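OxyA protein (Actinoplanes teichomyceticus, PDB 5HH3) is a haem-dependent cytochrome P450 that probably carries out a phenolic coupling (peptide cyclisation) step in the biosynthesis of a glycopeptide antibiotic. Local coordinates at residues D241-L253 against D276-T288. Numbering follows the deposited sequence.
With HEM (protoporphyrin IX containing Fe), chain G; ACT (acetate ion), chain O.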
loop_
_atom_site.group_PDB
_atom_site.type_symbol
_atom_site.label_atom_id
_atom_site.label_comp_id
_atom_site.label_asym_id
_atom_site.label_seq_id
_atom_site.Cartn_x
_atom_site.Cartn_y
_atom_site.Cartn_z
ATOM N N ASP B 241 18.007 11.031 5.758
ATOM C CA ASP B 241 17.950 9.818 4.925
ATOM C C ASP B 241 18.322 10.081 3.474
ATOM O O ASP B 241 19.171 9.362 2.913
ATOM C CB ASP B 241 16.566 9.147 4.983
ATOM C CG ASP B 241 16.544 7.812 4.264
ATOM O OD1 ASP B 241 16.960 6.820 4.870
ATOM O OD2 ASP B 241 16.145 7.758 3.083
ATOM N N GLN B 242 17.712 11.115 2.898
ATOM C CA GLN B 242 18.001 11.558 1.530
ATOM C C GLN B 242 19.489 11.880 1.356
ATOM O O GLN B 242 20.117 11.446 0.389
ATOM C CB GLN B 242 17.179 12.796 1.155
ATOM C CG GLN B 242 15.685 12.578 0.962
ATOM C CD GLN B 242 15.279 12.400 -0.501
ATOM O OE1 GLN B 242 16.015 11.823 -1.347
ATOM N NE2 GLN B 242 14.091 12.878 -0.814
ATOM N N VAL B 243 20.043 12.620 2.317
ATOM C CA VAL B 243 21.428 13.046 2.244
ATOM C C VAL B 243 22.375 11.851 2.409
ATOM O O VAL B 243 23.329 11.736 1.667
ATOM C CB VAL B 243 21.741 14.135 3.281
ATOM C CG1 VAL B 243 23.245 14.399 3.390
ATOM C CG2 VAL B 243 20.976 15.414 2.932
ATOM N N ALA B 244 22.123 10.995 3.398
ATOM C CA ALA B 244 22.940 9.805 3.610
ATOM C C ALA B 244 22.951 8.876 2.399
ATOM O O ALA B 244 24.026 8.400 1.992
ATOM C CB ALA B 244 22.478 9.047 4.841
ATOM N N ARG B 245 21.777 8.626 1.807
ATOM C CA ARG B 245 21.685 7.735 0.648
ATOM C C ARG B 245 22.428 8.281 -0.557
ATOM O O ARG B 245 23.096 7.526 -1.264
ATOM C CB ARG B 245 20.225 7.408 0.288
ATOM C CG ARG B 245 19.585 6.420 1.273
ATOM C CD ARG B 245 18.179 5.975 0.869
ATOM N NE ARG B 245 17.278 7.086 0.617
ATOM C CZ ARG B 245 17.015 7.650 -0.560
ATOM N NH1 ARG B 245 17.583 7.252 -1.716
ATOM N NH2 ARG B 245 16.172 8.669 -0.579
ATOM N N PHE B 246 22.317 9.587 -0.786
ATOM C CA PHE B 246 23.062 10.250 -1.855
ATOM C C PHE B 246 24.593 10.178 -1.675
ATOM O O PHE B 246 25.309 9.921 -2.630
ATOM C CB PHE B 246 22.640 11.705 -1.978
ATOM C CG PHE B 246 23.226 12.389 -3.163
ATOM C CD1 PHE B 246 24.481 12.987 -3.088
ATOM C CD2 PHE B 246 22.537 12.418 -4.371
ATOM C CE1 PHE B 246 25.033 13.605 -4.191
ATOM C CE2 PHE B 246 23.095 13.012 -5.489
ATOM C CZ PHE B 246 24.325 13.633 -5.394
ATOM N N LEU B 247 25.077 10.461 -0.467
ATOM C CA LEU B 247 26.517 10.425 -0.194
ATOM C C LEU B 247 27.081 9.006 -0.350
ATOM O O LEU B 247 28.183 8.839 -0.859
ATOM C CB LEU B 247 26.830 10.979 1.204
ATOM C CG LEU B 247 26.634 12.484 1.412
ATOM C CD1 LEU B 247 26.877 12.842 2.875
ATOM C CD2 LEU B 247 27.535 13.293 0.494
ATOM N N ALA B 248 26.310 7.993 0.054
ATOM C CA ALA B 248 26.713 6.594 -0.159
ATOM C C ALA B 248 26.785 6.277 -1.657
ATOM O O ALA B 248 27.763 5.682 -2.100
ATOM C CB ALA B 248 25.786 5.623 0.568
ATOM N N ALA B 249 25.784 6.701 -2.430
ATOM C CA ALA B 249 25.811 6.480 -3.885
ATOM C C ALA B 249 26.906 7.299 -4.580
ATOM O O ALA B 249 27.505 6.835 -5.558
ATOM C CB ALA B 249 24.456 6.749 -4.514
ATOM N N GLY B 250 27.171 8.502 -4.069
ATOM C CA GLY B 250 28.279 9.319 -4.536
ATOM C C GLY B 250 29.636 8.680 -4.316
ATOM O O GLY B 250 30.461 8.646 -5.237
ATOM N N ALA B 251 29.875 8.179 -3.095
ATOM C CA ALA B 251 31.108 7.473 -2.791
ATOM C C ALA B 251 31.301 6.252 -3.711
ATOM O O ALA B 251 32.438 5.967 -4.126
ATOM C CB ALA B 251 31.149 7.052 -1.325
ATOM N N TRP B 252 30.210 5.547 -4.027
ATOM C CA TRP B 252 30.267 4.398 -4.934
ATOM C C TRP B 252 30.675 4.851 -6.337
ATOM O O TRP B 252 31.563 4.254 -6.937
ATOM C CB TRP B 252 28.926 3.656 -4.951
ATOM C CG TRP B 252 28.857 2.415 -5.808
ATOM C CD1 TRP B 252 29.901 1.687 -6.302
ATOM C CD2 TRP B 252 27.668 1.729 -6.224
ATOM N NE1 TRP B 252 29.440 0.616 -7.018
ATOM C CE2 TRP B 252 28.076 0.607 -6.980
ATOM C CE3 TRP B 252 26.296 1.956 -6.033
ATOM C CZ2 TRP B 252 27.167 -0.283 -7.553
ATOM C CZ3 TRP B 252 25.389 1.074 -6.604
ATOM C CH2 TRP B 252 25.827 -0.036 -7.354
ATOM N N LEU B 253 30.042 5.914 -6.837
ATOM C CA LEU B 253 30.389 6.487 -8.137
ATOM C C LEU B 253 31.849 6.951 -8.187
ATOM O O LEU B 253 32.521 6.776 -9.219
ATOM C CB LEU B 253 29.440 7.636 -8.517
ATOM C CG LEU B 253 29.562 8.204 -9.939
ATOM C CD1 LEU B 253 29.166 7.182 -10.978
ATOM C CD2 LEU B 253 28.722 9.449 -10.114
ATOM N N ASP B 276 25.696 19.313 -10.470
ATOM C CA ASP B 276 24.474 19.081 -11.256
ATOM C C ASP B 276 24.535 17.784 -12.072
ATOM O O ASP B 276 23.527 17.118 -12.186
ATOM C CB ASP B 276 24.176 20.245 -12.188
ATOM C CG ASP B 276 23.750 21.493 -11.445
ATOM O OD1 ASP B 276 23.047 21.375 -10.428
ATOM O OD2 ASP B 276 24.120 22.591 -11.895
ATOM N N GLU B 277 25.708 17.441 -12.625
ATOM C CA GLU B 277 25.873 16.157 -13.332
ATOM C C GLU B 277 25.825 14.942 -12.396
ATOM O O GLU B 277 25.229 13.930 -12.734
ATOM C CB GLU B 277 27.160 16.139 -14.155
ATOM C CG GLU B 277 27.458 14.826 -14.865
ATOM C CD GLU B 277 26.527 14.499 -16.013
ATOM O OE1 GLU B 277 26.737 13.430 -16.620
ATOM O OE2 GLU B 277 25.581 15.272 -16.335
ATOM N N VAL B 278 26.444 15.034 -11.233
ATOM C CA VAL B 278 26.430 13.931 -10.273
ATOM C C VAL B 278 25.002 13.675 -9.827
ATOM O O VAL B 278 24.564 12.529 -9.773
ATOM C CB VAL B 278 27.330 14.205 -9.050
ATOM C CG1 VAL B 278 27.227 13.076 -8.018
ATOM C CG2 VAL B 278 28.774 14.353 -9.477
ATOM N N ILE B 279 24.280 14.756 -9.513
ATOM C CA ILE B 279 22.872 14.662 -9.120
ATOM C C ILE B 279 21.988 14.090 -10.248
ATOM O O ILE B 279 21.178 13.192 -10.001
ATOM C CB ILE B 279 22.324 16.027 -8.633
ATOM C CG1 ILE B 279 22.949 16.384 -7.280
ATOM C CG2 ILE B 279 20.807 15.973 -8.539
ATOM C CD1 ILE B 279 22.787 17.826 -6.837
ATOM N N ARG B 280 22.150 14.599 -11.461
ATOM C CA ARG B 280 21.420 14.070 -12.630
ATOM C C ARG B 280 21.618 12.565 -12.810
ATOM O O ARG B 280 20.655 11.816 -12.973
ATOM C CB ARG B 280 21.856 14.752 -13.935
ATOM C CG ARG B 280 21.063 14.292 -15.170
ATOM C CD ARG B 280 21.774 14.606 -16.474
ATOM N NE ARG B 280 22.991 13.809 -16.647
ATOM C CZ ARG B 280 23.057 12.571 -17.141
ATOM N NH1 ARG B 280 21.968 11.913 -17.532
ATOM N NH2 ARG B 280 24.239 11.976 -17.249
ATOM N N TYR B 281 22.874 12.145 -12.812
ATOM C CA TYR B 281 23.220 10.747 -13.077
ATOM C C TYR B 281 22.711 9.832 -11.976
ATOM O O TYR B 281 22.122 8.808 -12.274
ATOM C CB TYR B 281 24.726 10.587 -13.250
ATOM C CG TYR B 281 25.155 9.201 -13.683
ATOM C CD1 TYR B 281 24.925 8.757 -14.977
ATOM C CD2 TYR B 281 25.772 8.338 -12.791
ATOM C CE1 TYR B 281 25.321 7.485 -15.387
ATOM C CE2 TYR B 281 26.168 7.074 -13.179
ATOM C CZ TYR B 281 25.948 6.658 -14.480
ATOM O OH TYR B 281 26.351 5.424 -14.858
ATOM N N LEU B 282 22.906 10.212 -10.716
ATOM C CA LEU B 282 22.514 9.349 -9.598
ATOM C C LEU B 282 21.005 9.289 -9.336
ATOM O O LEU B 282 20.485 8.211 -9.026
ATOM C CB LEU B 282 23.234 9.744 -8.302
ATOM C CG LEU B 282 24.748 9.529 -8.267
ATOM C CD1 LEU B 282 25.289 9.899 -6.895
ATOM C CD2 LEU B 282 25.103 8.094 -8.619
ATOM N N THR B 283 20.344 10.447 -9.403
ATOM C CA THR B 283 18.887 10.586 -9.149
ATOM C C THR B 283 18.399 9.658 -8.034
ATOM O O THR B 283 17.675 8.686 -8.293
ATOM C CB THR B 283 18.059 10.377 -10.455
ATOM O OG1 THR B 283 18.522 11.305 -11.447
ATOM C CG2 THR B 283 16.564 10.609 -10.205
ATOM N N THR B 284 18.815 9.956 -6.800
ATOM C CA THR B 284 18.607 9.050 -5.680
ATOM C C THR B 284 17.180 9.096 -5.091
ATOM O O THR B 284 16.843 8.253 -4.270
ATOM C CB THR B 284 19.654 9.278 -4.559
ATOM O OG1 THR B 284 19.689 10.660 -4.191
ATOM C CG2 THR B 284 21.043 8.844 -5.035
ATOM N N ASP B 285 16.366 10.054 -5.524
ATOM C CA ASP B 285 14.908 10.030 -5.293
ATOM C C ASP B 285 14.247 9.890 -6.671
ATOM O O ASP B 285 14.080 10.867 -7.395
ATOM C CB ASP B 285 14.468 11.310 -4.570
ATOM C CG ASP B 285 13.109 11.166 -3.841
ATOM O OD1 ASP B 285 12.532 10.051 -3.810
ATOM O OD2 ASP B 285 12.637 12.179 -3.269
ATOM N N GLU B 286 13.906 8.662 -7.037
ATOM C CA GLU B 286 13.565 8.338 -8.417
ATOM C C GLU B 286 12.191 8.802 -8.906
ATOM O O GLU B 286 11.981 8.907 -10.127
ATOM C CB GLU B 286 13.692 6.838 -8.665
ATOM C CG GLU B 286 15.109 6.294 -8.634
ATOM C CD GLU B 286 15.515 5.693 -7.285
ATOM O OE1 GLU B 286 14.807 5.927 -6.277
ATOM O OE2 GLU B 286 16.561 4.986 -7.230
ATOM N N LYS B 287 11.250 9.035 -7.991
ATOM C CA LYS B 287 9.901 9.465 -8.389
ATOM C C LYS B 287 9.253 10.378 -7.352
ATOM O O LYS B 287 9.670 10.400 -6.207
ATOM C CB LYS B 287 9.010 8.255 -8.647
ATOM C CG LYS B 287 8.985 7.274 -7.509
ATOM C CD LYS B 287 8.113 6.094 -7.836
ATOM C CE LYS B 287 8.259 5.036 -6.767
ATOM N NZ LYS B 287 7.662 5.507 -5.483
ATOM N N THR B 288 8.259 11.147 -7.793
ATOM C CA THR B 288 7.514 12.047 -6.919
ATOM C C THR B 288 6.387 11.257 -6.290
ATOM O O THR B 288 6.044 10.166 -6.761
ATOM C CB THR B 288 6.872 13.208 -7.724
ATOM O OG1 THR B 288 6.177 12.674 -8.848
ATOM C CG2 THR B 288 7.905 14.187 -8.205
HETATM C CHA HEM G . 10.397 17.612 -1.417
HETATM C CHB HEM G . 13.074 18.647 2.494
HETATM C CHC HEM G . 16.898 16.467 0.419
HETATM C CHD HEM G . 14.230 15.524 -3.483
HETATM C C1A HEM G . 10.796 18.046 -0.175
HETATM C C2A HEM G . 9.920 18.621 0.787
HETATM C C3A HEM G . 10.672 18.924 1.881
HETATM C C4A HEM G . 12.013 18.531 1.608
HETATM C CMA HEM G . 10.179 19.538 3.167
HETATM C CAA HEM G . 8.434 18.865 0.607
HETATM C CBA HEM G . 8.235 20.239 -0.031
HETATM C CGA HEM G . 6.785 20.602 -0.301
HETATM O O1A HEM G . 5.887 19.734 -0.425
HETATM O O2A HEM G . 6.466 21.815 -0.422
HETATM C C1B HEM G . 14.368 18.130 2.285
HETATM C C2B HEM G . 15.439 18.212 3.238
HETATM C C3B HEM G . 16.532 17.597 2.666
HETATM C C4B HEM G . 16.074 17.142 1.324
HETATM C CMB HEM G . 15.387 18.856 4.607
HETATM C CAB HEM G . 17.922 17.413 3.155
HETATM C CBB HEM G . 18.470 17.942 4.253
HETATM C C1C HEM G . 16.529 15.991 -0.832
HETATM C C2C HEM G . 17.372 15.299 -1.729
HETATM C C3C HEM G . 16.598 15.017 -2.862
HETATM C C4C HEM G . 15.290 15.565 -2.619
HETATM C CMC HEM G . 18.823 14.925 -1.486
HETATM C CAC HEM G . 16.967 14.322 -4.122
HETATM C CBC HEM G . 18.172 13.868 -4.458
HETATM C C1D HEM G . 12.968 16.033 -3.182
HETATM C C2D HEM G . 11.857 15.898 -4.150
HETATM C C3D HEM G . 10.788 16.475 -3.582
HETATM C C4D HEM G . 11.264 16.955 -2.268
HETATM C CMD HEM G . 11.841 15.244 -5.513
HETATM C CAD HEM G . 9.405 16.578 -4.211
HETATM C CBD HEM G . 8.515 15.342 -4.006
HETATM C CGD HEM G . 7.146 15.535 -4.678
HETATM O O1D HEM G . 6.245 14.679 -4.608
HETATM O O2D HEM G . 6.849 16.540 -5.338
HETATM N NA HEM G . 12.079 18.010 0.334
HETATM N NB HEM G . 14.806 17.521 1.179
HETATM N NC HEM G . 15.301 16.178 -1.400
HETATM N ND HEM G . 12.577 16.705 -2.081
HETATM FE FE HEM G . 13.643 17.107 -0.526
HETATM C C ACT O . 13.104 9.618 2.047
HETATM O O ACT O . 12.757 9.506 3.244
HETATM O OXT ACT O . 14.298 9.494 1.694
HETATM C CH3 ACT O . 12.054 9.908 1.013
HETATM O O HOH W 1 18.568 10.791 -1.811
HETATM O O HOH W 2 12.903 15.372 0.405
#
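Arg-245 NH1 gives hydrogen bonds to two carbonyl oxygens, Thr-284 O and Phe-388 O; the first is nearly straight (2.8 Å from NH1 to Thr-284 O, 169° at the hydrogen). It ties the long I-helix of the cytochrome P450 fold, here 241-253, to the chain that leaves the K-helix, 276-282, and exemplifies how a buried guanidinium can extend a helix crossing beyond the end of one helix. The K-helix carries the family's ExxR pair, in which Arg-280 grips Glu-277 side-on with two nitrogens. Arg-245 is itself steadied one turn back, its NE reaching Asp-241 OD2 at 2.8 Å, while NH2 donates to a bound acetate, probably from the crystallisation liquor; acceptors thus line the guanidinium edge.

Nearer the haem, Gln-242 bends at its second torsion, which brings NE2 to Asp-285 OD2 at 2.9 Å, from above a carboxylate plane turned 79° from the amide. NE2 also donates to the water that ligates the iron, linking both segments to the distal pocket.

Farther along, the helix axes cross at 99°, and Leu-282 enters as a knob among Phe-246, Ala-249, Gly-250 and Leu-253. Its CD1 lies over one face of the Phe-246 ring and 3.7 Å from Gly-250 N. Ile-279 CG1 meets Phe-246 CZ at 3.6 Å. At the ring's edge sits Thr-284 OG1, which donates to a water 2.6 Å away that in turn donates to both Gln-242 O and Gln-242 OE1.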